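PDB 4R0M: McyG protein, which probably activates phenylalanine or a related acid as its adenylate and loads it on a peptidyl carrier domain in microcystin synthesis. Local coordinates for residues 460-470 against 482-490; 515-523 against 543-552. All coordinates share one frame; numbering follows the deposited sequence.

Both interactions lie in the small C-terminal part of the adenylation unit, on the same side of the chain's centre and with their own centres about 11 Å apart. They come in series: interaction 1 closes the hairpin of strands 468-474 and 479-486 before interaction 2 sets strand 517-520 against the ends of helices 536-545 and 549-558. The two share a three-stranded sheet in which strand 479-486 is central, antiparallel to 468-474 and parallel to 517-520. They also touch directly, since Ser-487 OG probably hydrogen-bonds Leu-521 O. Interaction 1 builds the hairpin and interaction 2 seats the helices on the sheet, in a subdomain that in relatives rotates during the reaction.

Interaction 1: 460-470 against 482-490; sequences EGVKVSYTAAF and LIITFSPES
Phe-470 and Ile-483 form one of two hydrogen-bonded antiparallel pairs here, Ala-468 with Thr-485 being the other. Four backbone bonds join them, Ile-483 N reaching Phe-470 O at 2.8 Å. Between these pairs Ala-469 faces Ile-484 without hydrogen bonds. Beyond the type II turn Lys-463 to Tyr-466 the chains meet again: Lys-463 N donates to Ser-487 O (2.9 Å), and Glu-489 N to Gly-461 O (2.8 Å).

Apolar contacts follow the two faces. With CG between the backbone N and the carbonyl carbon (chi1 58°), the Phe-470 ring swings across toward the partner strand and takes Ile-483 CB over one face in a CH-pi contact; Ile-483 CG2 lies 3.6 Å from its CZ. With an alanine at Phe-470, Ile-483 would probably lose the ring that its CB and CG2 rest on, leaving a gap beside Lys-540 of helix 536-545. On the other face Ala-469 CB packs at 4.3 Å from Ile-484 CG1. Near the turn, Tyr-466 CB meets Ser-487 CB at 3.5 Å.

Among polar side chains, Glu-489 OE1 comes within 4.0 Å of Glu-460 OE2, a pair of like charges, while Tyr-466 OH is hydrogen-bonded to Arg-523. Helices 449-457 and 498-511 pack on the Ile-484 face and helix 536-545 on the Phe-470 face. The arrangement is an antiparallel beta hairpin of the C-terminal alpha/beta subdomain, as in the ANL adenylation fold.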
ATOM      1  N   GLU A 460       4.244   0.307  26.790  1.00 48.94           N
ATOM      2  CA  GLU A 460       5.597   0.847  26.769  1.00 50.34           C
ATOM      3  C   GLU A 460       6.595  -0.263  26.438  1.00 50.44           C
ATOM      4  O   GLU A 460       6.544  -1.350  27.024  1.00 51.16           O
ATOM      5  CB  GLU A 460       5.924   1.479  28.129  1.00 52.66           C
ATOM      6  CG  GLU A 460       7.372   1.911  28.320  1.00 55.30           C
ATOM      7  CD  GLU A 460       7.783   3.029  27.382  1.00 57.92           C
ATOM      8  OE1 GLU A 460       7.222   4.141  27.495  1.00 58.76           O
ATOM      9  OE2 GLU A 460       8.673   2.795  26.534  1.00 59.25           O
ATOM     10  N   GLY A 461       7.489   0.012  25.489  1.00 49.19           N
ATOM     11  CA  GLY A 461       8.507  -0.955  25.082  1.00 47.60           C
ATOM     12  C   GLY A 461       8.184  -1.713  23.806  1.00 46.70           C
ATOM     13  O   GLY A 461       9.027  -2.450  23.288  1.00 46.54           O
ATOM     14  N   VAL A 462       6.962  -1.541  23.303  1.00 45.82           N
ATOM     15  CA  VAL A 462       6.542  -2.165  22.047  1.00 44.98           C
ATOM     16  C   VAL A 462       6.554  -1.118  20.934  1.00 45.46           C
ATOM     17  O   VAL A 462       5.813  -0.131  20.990  1.00 46.46           O
ATOM     18  CB  VAL A 462       5.143  -2.811  22.167  1.00 44.33           C
ATOM     19  CG1 VAL A 462       4.689  -3.385  20.831  1.00 43.39           C
ATOM     20  CG2 VAL A 462       5.143  -3.891  23.242  1.00 43.47           C
ATOM     21  N   LYS A 463       7.407  -1.331  19.934  1.00 44.70           N
ATOM     22  CA  LYS A 463       7.544  -0.383  18.831  1.00 44.27           C
ATOM     23  C   LYS A 463       6.388  -0.518  17.846  1.00 42.89           C
ATOM     24  O   LYS A 463       6.150  -1.596  17.296  1.00 42.71           O
ATOM     25  CB  LYS A 463       8.891  -0.548  18.123  1.00 45.33           C
ATOM     26  CG  LYS A 463       9.356   0.707  17.400  1.00 46.47           C
ATOM     27  CD  LYS A 463      10.741   0.524  16.796  1.00 47.48           C
ATOM     28  CE  LYS A 463      11.178   1.758  16.016  1.00 48.08           C
ATOM     29  NZ  LYS A 463      11.437   2.937  16.891  1.00 47.77           N
ATOM     30  N   VAL A 464       5.683   0.575  17.638  1.00 41.98           N
ATOM     31  CA  VAL A 464       4.522   0.612  16.774  1.00 40.48           C
ATOM     32  C   VAL A 464       4.843   0.315  15.314  1.00 39.65           C
ATOM     33  O   VAL A 464       5.781   0.831  14.766  1.00 39.69           O
ATOM     34  CB  VAL A 464       3.801   1.953  16.924  1.00 40.47           C
ATOM     35  CG1 VAL A 464       2.752   2.172  15.855  1.00 40.11           C
ATOM     36  CG2 VAL A 464       3.146   2.049  18.274  1.00 40.27           C
ATOM     37  N   SER A 465       3.988  -0.487  14.708  1.00 38.62           N
ATOM     38  CA  SER A 465       4.069  -0.926  13.328  1.00 38.13           C
ATOM     39  C   SER A 465       4.907  -2.168  13.031  1.00 38.09           C
ATOM     40  O   SER A 465       5.097  -2.511  11.908  1.00 37.22           O
ATOM     41  CB  SER A 465       4.553   0.196  12.446  1.00 37.93           C
ATOM     42  OG  SER A 465       5.919   0.390  12.578  1.00 38.73           O
ATOM     43  N   TYR A 466       5.372  -2.842  14.064  1.00 37.82           N
ATOM     44  CA  TYR A 466       6.107  -4.083  13.941  1.00 37.65           C
ATOM     45  C   TYR A 466       5.455  -5.259  14.625  1.00 38.15           C
ATOM     46  O   TYR A 466       6.114  -6.198  14.954  1.00 38.67           O
ATOM     47  CB  TYR A 466       7.498  -3.924  14.497  1.00 37.22           C
ATOM     48  CG  TYR A 466       8.327  -2.901  13.830  1.00 36.95           C
ATOM     49  CD1 TYR A 466       9.039  -3.202  12.721  1.00 36.76           C
ATOM     50  CD2 TYR A 466       8.406  -1.638  14.318  1.00 37.33           C
ATOM     51  CE1 TYR A 466       9.798  -2.273  12.098  1.00 37.13           C
ATOM     52  CE2 TYR A 466       9.169  -0.703  13.702  1.00 37.34           C
ATOM     53  CZ  TYR A 466       9.865  -1.042  12.593  1.00 37.29           C
ATOM     54  OH  TYR A 466      10.634  -0.133  11.975  1.00 37.91           O
ATOM     55  N   THR A 467       4.168  -5.174  14.887  1.00 37.62           N
ATOM     56  CA  THR A 467       3.486  -6.132  15.707  1.00 37.14           C
ATOM     57  C   THR A 467       2.540  -6.979  14.901  1.00 37.26           C
ATOM     58  O   THR A 467       1.999  -6.520  13.966  1.00 37.46           O
ATOM     59  CB  THR A 467       2.749  -5.434  16.831  1.00 37.10           C
ATOM     60  OG1 THR A 467       3.667  -4.663  17.570  1.00 37.11           O
ATOM     61  CG2 THR A 467       2.165  -6.405  17.730  1.00 37.30           C
ATOM     62  N   ALA A 468       2.406  -8.247  15.239  1.00 37.50           N
ATOM     63  CA  ALA A 468       1.497  -9.160  14.549  1.00 37.82           C
ATOM     64  C   ALA A 468       0.868 -10.168  15.509  1.00 38.13           C
ATOM     65  O   ALA A 468       1.504 -10.612  16.466  1.00 37.79           O
ATOM     66  CB  ALA A 468       2.219  -9.882  13.423  1.00 38.04           C
ATOM     67  N   ALA A 469      -0.386 -10.516  15.241  1.00 37.94           N
ATOM     68  CA  ALA A 469      -1.089 -11.536  16.001  1.00 38.09           C
ATOM     69  C   ALA A 469      -1.740 -12.534  15.047  1.00 38.94           C
ATOM     70  O   ALA A 469      -2.518 -12.152  14.169  1.00 39.30           O
ATOM     71  CB  ALA A 469      -2.129 -10.899  16.911  1.00 38.35           C
ATOM     72  N   PHE A 470      -1.407 -13.811  15.216  1.00 39.16           N
ATOM     73  CA  PHE A 470      -1.955 -14.878  14.378  1.00 39.96           C
ATOM     74  C   PHE A 470      -2.101 -16.181  15.161  1.00 41.06           C
ATOM     75  O   PHE A 470      -1.482 -16.353  16.214  1.00 41.19           O
ATOM     76  CB  PHE A 470      -1.093 -15.093  13.125  1.00 39.03           C
ATOM     77  CG  PHE A 470       0.341 -15.435  13.421  1.00 38.35           C
ATOM     78  CD1 PHE A 470       1.287 -14.429  13.596  1.00 37.91           C
ATOM     79  CD2 PHE A 470       0.749 -16.761  13.519  1.00 37.88           C
ATOM     80  CE1 PHE A 470       2.611 -14.741  13.870  1.00 37.84           C
ATOM     81  CE2 PHE A 470       2.071 -17.078  13.794  1.00 37.87           C
ATOM     82  CZ  PHE A 470       3.003 -16.066  13.965  1.00 37.87           C
ATOM     83  N   LEU A 482      -2.373 -18.854  20.145  1.00 43.55           N
ATOM     84  CA  LEU A 482      -2.218 -17.470  19.720  1.00 41.40           C
ATOM     85  C   LEU A 482      -0.747 -17.092  19.801  1.00 40.39           C
ATOM     86  O   LEU A 482      -0.121 -17.224  20.856  1.00 40.51           O
ATOM     87  CB  LEU A 482      -3.058 -16.530  20.592  1.00 41.00           C
ATOM     88  CG  LEU A 482      -2.818 -15.020  20.457  1.00 40.70           C
ATOM     89  CD1 LEU A 482      -3.310 -14.491  19.115  1.00 40.22           C
ATOM     90  CD2 LEU A 482      -3.472 -14.266  21.605  1.00 40.54           C
ATOM     91  N   ILE A 483      -0.199 -16.627  18.681  1.00 39.13           N
ATOM     92  CA  ILE A 483       1.200 -16.216  18.625  1.00 38.24           C
ATOM     93  C   ILE A 483       1.292 -14.718  18.368  1.00 37.52           C
ATOM     94  O   ILE A 483       0.614 -14.182  17.491  1.00 37.29           O
ATOM     95  CB  ILE A 483       2.008 -17.016  17.569  1.00 38.20           C
ATOM     96  CG1 ILE A 483       2.053 -18.506  17.928  1.00 38.86           C
ATOM     97  CG2 ILE A 483       3.439 -16.506  17.467  1.00 37.06           C
ATOM     98  CD1 ILE A 483       0.850 -19.299  17.463  1.00 40.14           C
ATOM     99  N   ILE A 484       2.133 -14.056  19.156  1.00 37.49           N
ATOM    100  CA  ILE A 484       2.347 -12.625  19.045  1.00 37.84           C
ATOM    101  C   ILE A 484       3.821 -12.333  18.771  1.00 38.82           C
ATOM    102  O   ILE A 484       4.701 -12.749  19.528  1.00 39.31           O
ATOM    103  CB  ILE A 484       1.849 -11.884  20.309  1.00 37.60           C
ATOM    104  CG1 ILE A 484       0.319 -11.788  20.283  1.00 37.21           C
ATOM    105  CG2 ILE A 484       2.476 -10.498  20.420  1.00 37.94           C
ATOM    106  CD1 ILE A 484      -0.317 -11.475  21.620  1.00 37.28           C
ATOM    107  N   THR A 485       4.077 -11.638  17.668  1.00 39.46           N
ATOM    108  CA  THR A 485       5.416 -11.181  17.332  1.00 40.14           C
ATOM    109  C   THR A 485       5.447  -9.664  17.386  1.00 40.82           C
ATOM    110  O   THR A 485       4.464  -9.004  17.048  1.00 41.13           O
ATOM    111  CB  THR A 485       5.854 -11.654  15.934  1.00 41.54           C
ATOM    112  OG1 THR A 485       4.882 -11.248  14.964  1.00 42.21           O
ATOM    113  CG2 THR A 485       6.001 -13.175  15.901  1.00 41.90           C
ATOM    114  N   PHE A 486       6.578  -9.118  17.822  1.00 41.37           N
ATOM    115  CA  PHE A 486       6.732  -7.680  17.984  1.00 42.15           C
ATOM    116  C   PHE A 486       8.203  -7.289  17.873  1.00 43.12           C
ATOM    117  O   PHE A 486       9.081  -8.150  17.839  1.00 43.35           O
ATOM    118  CB  PHE A 486       6.158  -7.234  19.338  1.00 41.96           C
ATOM    119  CG  PHE A 486       7.070  -7.500  20.503  1.00 42.34           C
ATOM    120  CD1 PHE A 486       7.189  -8.779  21.038  1.00 42.57           C
ATOM    121  CD2 PHE A 486       7.815  -6.470  21.068  1.00 42.84           C
ATOM    122  CE1 PHE A 486       8.033  -9.025  22.109  1.00 42.82           C
ATOM    123  CE2 PHE A 486       8.664  -6.710  22.138  1.00 43.13           C
ATOM    124  CZ  PHE A 486       8.771  -7.990  22.660  1.00 43.11           C
ATOM    125  N   SER A 487       8.460  -5.986  17.812  1.00 44.72           N
ATOM    126  CA  SER A 487       9.814  -5.461  17.878  1.00 46.91           C
ATOM    127  C   SER A 487       9.928  -4.529  19.080  1.00 49.53           C
ATOM    128  O   SER A 487       9.035  -3.709  19.307  1.00 50.18           O
ATOM    129  CB  SER A 487      10.173  -4.723  16.589  1.00 46.45           C
ATOM    130  OG  SER A 487      11.535  -4.336  16.587  1.00 47.16           O
ATOM    131  N   PRO A 488      11.015  -4.661  19.866  1.00 52.24           N
ATOM    132  CA  PRO A 488      11.180  -3.852  21.075  1.00 54.65           C
ATOM    133  C   PRO A 488      11.536  -2.402  20.766  1.00 57.80           C
ATOM    134  O   PRO A 488      12.294  -2.132  19.830  1.00 56.91           O
ATOM    135  CB  PRO A 488      12.345  -4.533  21.813  1.00 54.38           C
ATOM    136  CG  PRO A 488      12.601  -5.817  21.091  1.00 53.77           C
ATOM    137  CD  PRO A 488      12.136  -5.598  19.687  1.00 52.42           C
ATOM    138  N   GLU A 489      10.986  -1.484  21.556  1.00 62.85           N
ATOM    139  CA  GLU A 489      11.290  -0.060  21.434  1.00 68.71           C
ATOM    140  C   GLU A 489      12.536   0.296  22.251  1.00 73.21           C
ATOM    141  O   GLU A 489      12.948   1.458  22.299  1.00 74.33           O
ATOM    142  CB  GLU A 489      10.088   0.780  21.877  1.00 69.47           C
ATOM    143  CG  GLU A 489      10.038   2.178  21.277  1.00 70.08           C
ATOM    144  CD  GLU A 489       8.671   2.823  21.403  1.00 70.80           C
ATOM    145  OE1 GLU A 489       8.125   2.867  22.528  1.00 71.24           O
ATOM    146  OE2 GLU A 489       8.143   3.292  20.373  1.00 70.62           O
ATOM    147  N   SER A 490      13.132  -0.719  22.876  1.00 78.07           N
ATOM    148  CA  SER A 490      14.331  -0.560  23.701  1.00 83.70           C
ATOM    149  C   SER A 490      15.533  -0.102  22.879  1.00 88.42           C
ATOM    150  O   SER A 490      15.520  -0.177  21.645  1.00 88.81           O
ATOM    151  CB  SER A 490      14.660  -1.875  24.413  1.00 84.87           C
ATOM    152  OG  SER A 490      13.563  -2.330  25.186  1.00 86.25           O
TER

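Interaction 2: 515-523 against 543-552; sequences PAYVIPLER and FEQGLFSSRI
Arg-551 reaches Glu-522 end-on, its NH1 and NH2 each taking one carboxylate oxygen. NH1 stands 2.8 Å from Glu-522 OE1 in the more bent bond of the salt bridge (131°); OE1 sits out of the guanidinium plane and NH1 out of the carboxylate plane, on its syn side. NH2 makes a straighter one with the syn lone pair of Glu-522 OE2, at 3.1 Å. The same NH1 also donates to Pro-520 O, which lies in the guanidinium plane although the nitrogen stands above the carbonyl plane. Three bonds to two residues thus fix the rotation of the guanidinium, which its side chain delivers by bending at chi3 (-71°).

Beside this polar end runs an apolar row. Ile-519 points at the helices: its CD1 touches Phe-548 CD2 at 3.7 Å and Phe-543 CD1 at 3.9 Å, while CG2 rests near Phe-548 CB and CG. The CG1 atoms of Ile-519 and Ile-552 approach to 4.1 Å. Farther along, Leu-521 CD2 meets Phe-548 CE1 (3.7 Å), so Phe-548 is shared by two residues of the strand side. At the other end the Tyr-517 ring meets Phe-543 and Ile-552 on one side of its plane, CD2 nearing Phe-543 CZ, with the two ring planes 52° apart, and CD1 meeting Ile-552 CG2.

In the second shell, Phe-548 is held by Leu-539 and Asp-542 of helix 536-545 and by the start of helix 549-558, where Ile-552 N bonds to its backbone O. Glu-494 is a weak, long ion-pair partner of Arg-551.

Strand 517-520 is an outer strand of the three-stranded sheet, hydrogen-bonded to strand 479-486 through Ile-484 and Phe-486. Val-518 turns to helix 498-511, whereas Tyr-517 and Ile-519 turn to the junction of helices 536-545 and 549-558.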
ATOM      1  N   PRO A 515      -1.449 -15.211  24.806  1.00 39.86           N
ATOM      2  CA  PRO A 515      -0.528 -15.686  23.776  1.00 40.32           C
ATOM      3  C   PRO A 515       0.310 -16.856  24.284  1.00 40.44           C
ATOM      4  O   PRO A 515       0.869 -16.785  25.384  1.00 40.33           O
ATOM      5  CB  PRO A 515       0.365 -14.470  23.504  1.00 39.81           C
ATOM      6  CG  PRO A 515       0.257 -13.623  24.724  1.00 39.82           C
ATOM      7  CD  PRO A 515      -1.130 -13.840  25.247  1.00 39.92           C
ATOM      8  N   ALA A 516       0.378 -17.926  23.495  1.00 40.47           N
ATOM      9  CA  ALA A 516       1.227 -19.069  23.825  1.00 40.79           C
ATOM     10  C   ALA A 516       2.702 -18.683  23.726  1.00 41.35           C
ATOM     11  O   ALA A 516       3.501 -19.034  24.599  1.00 41.44           O
ATOM     12  CB  ALA A 516       0.913 -20.249  22.919  1.00 40.43           C
ATOM     13  N   TYR A 517       3.046 -17.947  22.669  1.00 41.31           N
ATOM     14  CA  TYR A 517       4.411 -17.463  22.463  1.00 41.79           C
ATOM     15  C   TYR A 517       4.435 -15.974  22.133  1.00 41.89           C
ATOM     16  O   TYR A 517       3.589 -15.481  21.385  1.00 42.37           O
ATOM     17  CB  TYR A 517       5.105 -18.248  21.345  1.00 42.07           C
ATOM     18  CG  TYR A 517       5.125 -19.748  21.548  1.00 42.16           C
ATOM     19  CD1 TYR A 517       6.096 -20.349  22.351  1.00 42.52           C
ATOM     20  CD2 TYR A 517       4.177 -20.566  20.932  1.00 42.31           C
ATOM     21  CE1 TYR A 517       6.118 -21.724  22.537  1.00 42.83           C
ATOM     22  CE2 TYR A 517       4.191 -21.940  21.111  1.00 42.45           C
ATOM     23  CZ  TYR A 517       5.164 -22.513  21.913  1.00 42.77           C
ATOM     24  OH  TYR A 517       5.181 -23.877  22.094  1.00 43.16           O
ATOM     25  N   VAL A 518       5.406 -15.268  22.705  1.00 42.06           N
ATOM     26  CA  VAL A 518       5.633 -13.856  22.406  1.00 42.26           C
ATOM     27  C   VAL A 518       7.092 -13.681  22.000  1.00 42.43           C
ATOM     28  O   VAL A 518       7.995 -13.778  22.834  1.00 42.46           O
ATOM     29  CB  VAL A 518       5.290 -12.934  23.600  1.00 42.87           C
ATOM     30  CG1 VAL A 518       5.487 -11.472  23.227  1.00 41.85           C
ATOM     31  CG2 VAL A 518       3.860 -13.160  24.069  1.00 42.54           C
ATOM     32  N   ILE A 519       7.314 -13.421  20.713  1.00 43.13           N
ATOM     33  CA  ILE A 519       8.661 -13.398  20.144  1.00 42.58           C
ATOM     34  C   ILE A 519       9.114 -11.991  19.734  1.00 43.24           C
ATOM     35  O   ILE A 519       8.536 -11.388  18.823  1.00 42.96           O
ATOM     36  CB  ILE A 519       8.778 -14.341  18.926  1.00 42.06           C
ATOM     37  CG1 ILE A 519       8.113 -15.693  19.218  1.00 41.55           C
ATOM     38  CG2 ILE A 519      10.241 -14.514  18.533  1.00 42.09           C
ATOM     39  CD1 ILE A 519       7.529 -16.374  17.998  1.00 40.85           C
ATOM     40  N   PRO A 520      10.153 -11.465  20.410  1.00 43.81           N
ATOM     41  CA  PRO A 520      10.801 -10.219  20.007  1.00 44.30           C
ATOM     42  C   PRO A 520      11.546 -10.398  18.690  1.00 45.61           C
ATOM     43  O   PRO A 520      12.098 -11.472  18.429  1.00 46.32           O
ATOM     44  CB  PRO A 520      11.800  -9.954  21.139  1.00 44.39           C
ATOM     45  CG  PRO A 520      11.305 -10.753  22.296  1.00 44.08           C
ATOM     46  CD  PRO A 520      10.698 -11.975  21.679  1.00 44.00           C
ATOM     47  N   LEU A 521      11.551  -9.353  17.870  1.00 46.33           N
ATOM     48  CA  LEU A 521      12.212  -9.399  16.574  1.00 46.87           C
ATOM     49  C   LEU A 521      12.974  -8.127  16.246  1.00 47.34           C
ATOM     50  O   LEU A 521      12.547  -7.023  16.594  1.00 46.88           O
ATOM     51  CB  LEU A 521      11.203  -9.700  15.464  1.00 46.87           C
ATOM     52  CG  LEU A 521      11.027 -11.167  15.078  1.00 47.13           C
ATOM     53  CD1 LEU A 521       9.798 -11.334  14.199  1.00 46.95           C
ATOM     54  CD2 LEU A 521      12.270 -11.695  14.372  1.00 47.21           C
ATOM     55  N   GLU A 522      14.115  -8.299  15.585  1.00 48.22           N
ATOM     56  CA  GLU A 522      14.866  -7.179  15.029  1.00 49.19           C
ATOM     57  C   GLU A 522      14.044  -6.541  13.915  1.00 48.65           C
ATOM     58  O   GLU A 522      13.451  -7.244  13.090  1.00 46.94           O
ATOM     59  CB  GLU A 522      16.250  -7.619  14.519  1.00 50.12           C
ATOM     60  CG  GLU A 522      16.335  -9.039  13.970  1.00 50.61           C
ATOM     61  CD  GLU A 522      16.474 -10.097  15.059  1.00 51.35           C
ATOM     62  OE1 GLU A 522      15.586 -10.974  15.145  1.00 51.10           O
ATOM     63  OE2 GLU A 522      17.463 -10.053  15.829  1.00 50.30           O
ATOM     64  N   ARG A 523      14.006  -5.210  13.917  1.00 50.14           N
ATOM     65  CA  ARG A 523      13.167  -4.425  13.003  1.00 50.55           C
ATOM     66  C   ARG A 523      13.340  -4.832  11.542  1.00 49.26           C
ATOM     67  O   ARG A 523      12.366  -4.881  10.791  1.00 49.69           O
ATOM     68  CB  ARG A 523      13.444  -2.923  13.161  1.00 52.35           C
ATOM     69  CG  ARG A 523      13.355  -2.407  14.592  1.00 54.05           C
ATOM     70  CD  ARG A 523      13.492  -0.893  14.680  1.00 56.03           C
ATOM     71  NE  ARG A 523      14.729  -0.389  14.079  1.00 58.74           N
ATOM     72  CZ  ARG A 523      14.787   0.373  12.988  1.00 59.66           C
ATOM     73  NH1 ARG A 523      13.675   0.744  12.363  1.00 60.21           N
ATOM     74  NH2 ARG A 523      15.962   0.776  12.524  1.00 60.48           N
ATOM     75  N   PHE A 543       7.628 -19.045  11.998  1.00 46.84           N
ATOM     76  CA  PHE A 543       7.369 -19.701  13.279  1.00 45.87           C
ATOM     77  C   PHE A 543       7.300 -21.227  13.150  1.00 45.88           C
ATOM     78  O   PHE A 543       7.823 -21.954  13.998  1.00 43.68           O
ATOM     79  CB  PHE A 543       6.079 -19.149  13.904  1.00 44.76           C
ATOM     80  CG  PHE A 543       5.600 -19.919  15.105  1.00 43.63           C
ATOM     81  CD1 PHE A 543       6.134 -19.671  16.366  1.00 43.61           C
ATOM     82  CD2 PHE A 543       4.609 -20.888  14.976  1.00 43.20           C
ATOM     83  CE1 PHE A 543       5.693 -20.383  17.474  1.00 43.40           C
ATOM     84  CE2 PHE A 543       4.165 -21.602  16.079  1.00 43.04           C
ATOM     85  CZ  PHE A 543       4.708 -21.348  17.330  1.00 42.97           C
ATOM     86  N   GLU A 544       6.655 -21.700  12.084  1.00 46.22           N
ATOM     87  CA  GLU A 544       6.445 -23.133  11.871  1.00 47.10           C
ATOM     88  C   GLU A 544       7.680 -23.876  11.339  1.00 47.15           C
ATOM     89  O   GLU A 544       7.623 -25.084  11.113  1.00 47.07           O
ATOM     90  CB  GLU A 544       5.242 -23.361  10.948  1.00 47.77           C
ATOM     91  CG  GLU A 544       3.902 -22.985  11.566  1.00 48.97           C
ATOM     92  CD  GLU A 544       2.746 -23.040  10.579  1.00 50.45           C
ATOM     93  OE1 GLU A 544       2.971 -22.829   9.366  1.00 51.04           O
ATOM     94  OE2 GLU A 544       1.603 -23.285  11.022  1.00 50.73           O
ATOM     95  N   GLN A 545       8.788 -23.159  11.153  1.00 47.82           N
ATOM     96  CA  GLN A 545      10.016 -23.766  10.625  1.00 48.23           C
ATOM     97  C   GLN A 545      10.802 -24.610  11.648  1.00 48.46           C
ATOM     98  O   GLN A 545      11.048 -25.786  11.392  1.00 51.03           O
ATOM     99  CB  GLN A 545      10.930 -22.734   9.936  1.00 48.89           C
ATOM    100  CG  GLN A 545      10.253 -21.812   8.926  1.00 48.85           C
ATOM    101  CD  GLN A 545       9.724 -22.515   7.683  1.00 48.68           C
ATOM    102  OE1 GLN A 545       9.107 -23.578   7.762  1.00 49.43           O
ATOM    103  NE2 GLN A 545       9.944 -21.902   6.525  1.00 48.01           N
ATOM    104  N   GLY A 546      11.185 -24.055  12.801  1.00 46.69           N
ATOM    105  CA  GLY A 546      10.873 -22.698  13.221  1.00 44.53           C
ATOM    106  C   GLY A 546      12.104 -21.831  13.376  1.00 43.66           C
ATOM    107  O   GLY A 546      13.088 -22.226  14.011  1.00 42.78           O
ATOM    108  N   LEU A 547      12.030 -20.637  12.793  1.00 42.41           N
ATOM    109  CA  LEU A 547      13.116 -19.666  12.818  1.00 42.02           C
ATOM    110  C   LEU A 547      13.363 -19.098  14.220  1.00 41.89           C
ATOM    111  O   LEU A 547      14.478 -18.674  14.535  1.00 40.87           O
ATOM    112  CB  LEU A 547      12.812 -18.534  11.825  1.00 41.43           C
ATOM    113  CG  LEU A 547      13.919 -17.573  11.383  1.00 41.21           C
ATOM    114  CD1 LEU A 547      14.972 -18.285  10.548  1.00 40.92           C
ATOM    115  CD2 LEU A 547      13.323 -16.407  10.606  1.00 40.65           C
ATOM    116  N   PHE A 548      12.326 -19.108  15.056  1.00 42.85           N
ATOM    117  CA  PHE A 548      12.381 -18.479  16.381  1.00 44.22           C
ATOM    118  C   PHE A 548      12.601 -19.465  17.535  1.00 44.23           C
ATOM    119  O   PHE A 548      12.742 -19.044  18.689  1.00 44.25           O
ATOM    120  CB  PHE A 548      11.109 -17.657  16.647  1.00 44.68           C
ATOM    121  CG  PHE A 548      10.635 -16.854  15.467  1.00 44.78           C
ATOM    122  CD1 PHE A 548      11.409 -15.819  14.948  1.00 45.08           C
ATOM    123  CD2 PHE A 548       9.401 -17.122  14.882  1.00 45.11           C
ATOM    124  CE1 PHE A 548      10.967 -15.077  13.862  1.00 45.25           C
ATOM    125  CE2 PHE A 548       8.951 -16.380  13.799  1.00 45.45           C
ATOM    126  CZ  PHE A 548       9.736 -15.356  13.288  1.00 45.51           C
ATOM    127  N   SER A 549      12.630 -20.762  17.222  1.00 44.13           N
ATOM    128  CA  SER A 549      12.766 -21.824  18.232  1.00 43.88           C
ATOM    129  C   SER A 549      13.902 -21.575  19.227  1.00 44.27           C
ATOM    130  O   SER A 549      13.755 -21.833  20.423  1.00 44.33           O
ATOM    131  CB  SER A 549      12.940 -23.187  17.563  1.00 42.69           C
ATOM    132  OG  SER A 549      11.761 -23.559  16.870  1.00 42.86           O
ATOM    133  N   SER A 550      15.020 -21.060  18.722  1.00 45.16           N
ATOM    134  CA  SER A 550      16.182 -20.724  19.542  1.00 47.32           C
ATOM    135  C   SER A 550      15.868 -19.591  20.518  1.00 48.17           C
ATOM    136  O   SER A 550      16.157 -19.696  21.715  1.00 47.68           O
ATOM    137  CB  SER A 550      17.369 -20.336  18.657  1.00 20.00           C
ATOM    138  OG  SER A 550      18.488 -19.964  19.441  1.00 20.00           O
ATOM    139  N   ARG A 551      15.281 -18.516  19.993  1.00 49.05           N
ATOM    140  CA  ARG A 551      14.893 -17.359  20.796  1.00 49.27           C
ATOM    141  C   ARG A 551      13.808 -17.730  21.808  1.00 49.08           C
ATOM    142  O   ARG A 551      13.864 -17.298  22.959  1.00 49.07           O
ATOM    143  CB  ARG A 551      14.435 -16.206  19.895  1.00 49.88           C
ATOM    144  CG  ARG A 551      14.315 -14.866  20.603  1.00 50.56           C
ATOM    145  CD  ARG A 551      14.357 -13.707  19.622  1.00 51.52           C
ATOM    146  NE  ARG A 551      15.687 -13.527  19.045  1.00 52.91           N
ATOM    147  CZ  ARG A 551      16.018 -12.565  18.189  1.00 53.51           C
ATOM    148  NH1 ARG A 551      15.116 -11.673  17.793  1.00 53.74           N
ATOM    149  NH2 ARG A 551      17.258 -12.493  17.727  1.00 53.66           N
ATOM    150  N   ILE A 552      12.838 -18.537  21.371  1.00 48.97           N
ATOM    151  CA  ILE A 552      11.772 -19.047  22.241  1.00 49.62           C
ATOM    152  C   ILE A 552      12.352 -19.777  23.457  1.00 50.93           C
ATOM    153  O   ILE A 552      11.989 -19.474  24.597  1.00 50.69           O
ATOM    154  CB  ILE A 552      10.786 -19.960  21.470  1.00 48.73           C
ATOM    155  CG1 ILE A 552       9.907 -19.117  20.535  1.00 48.13           C
ATOM    156  CG2 ILE A 552       9.915 -20.766  22.430  1.00 47.80           C
ATOM    157  CD1 ILE A 552       9.206 -19.905  19.446  1.00 48.25           C
TER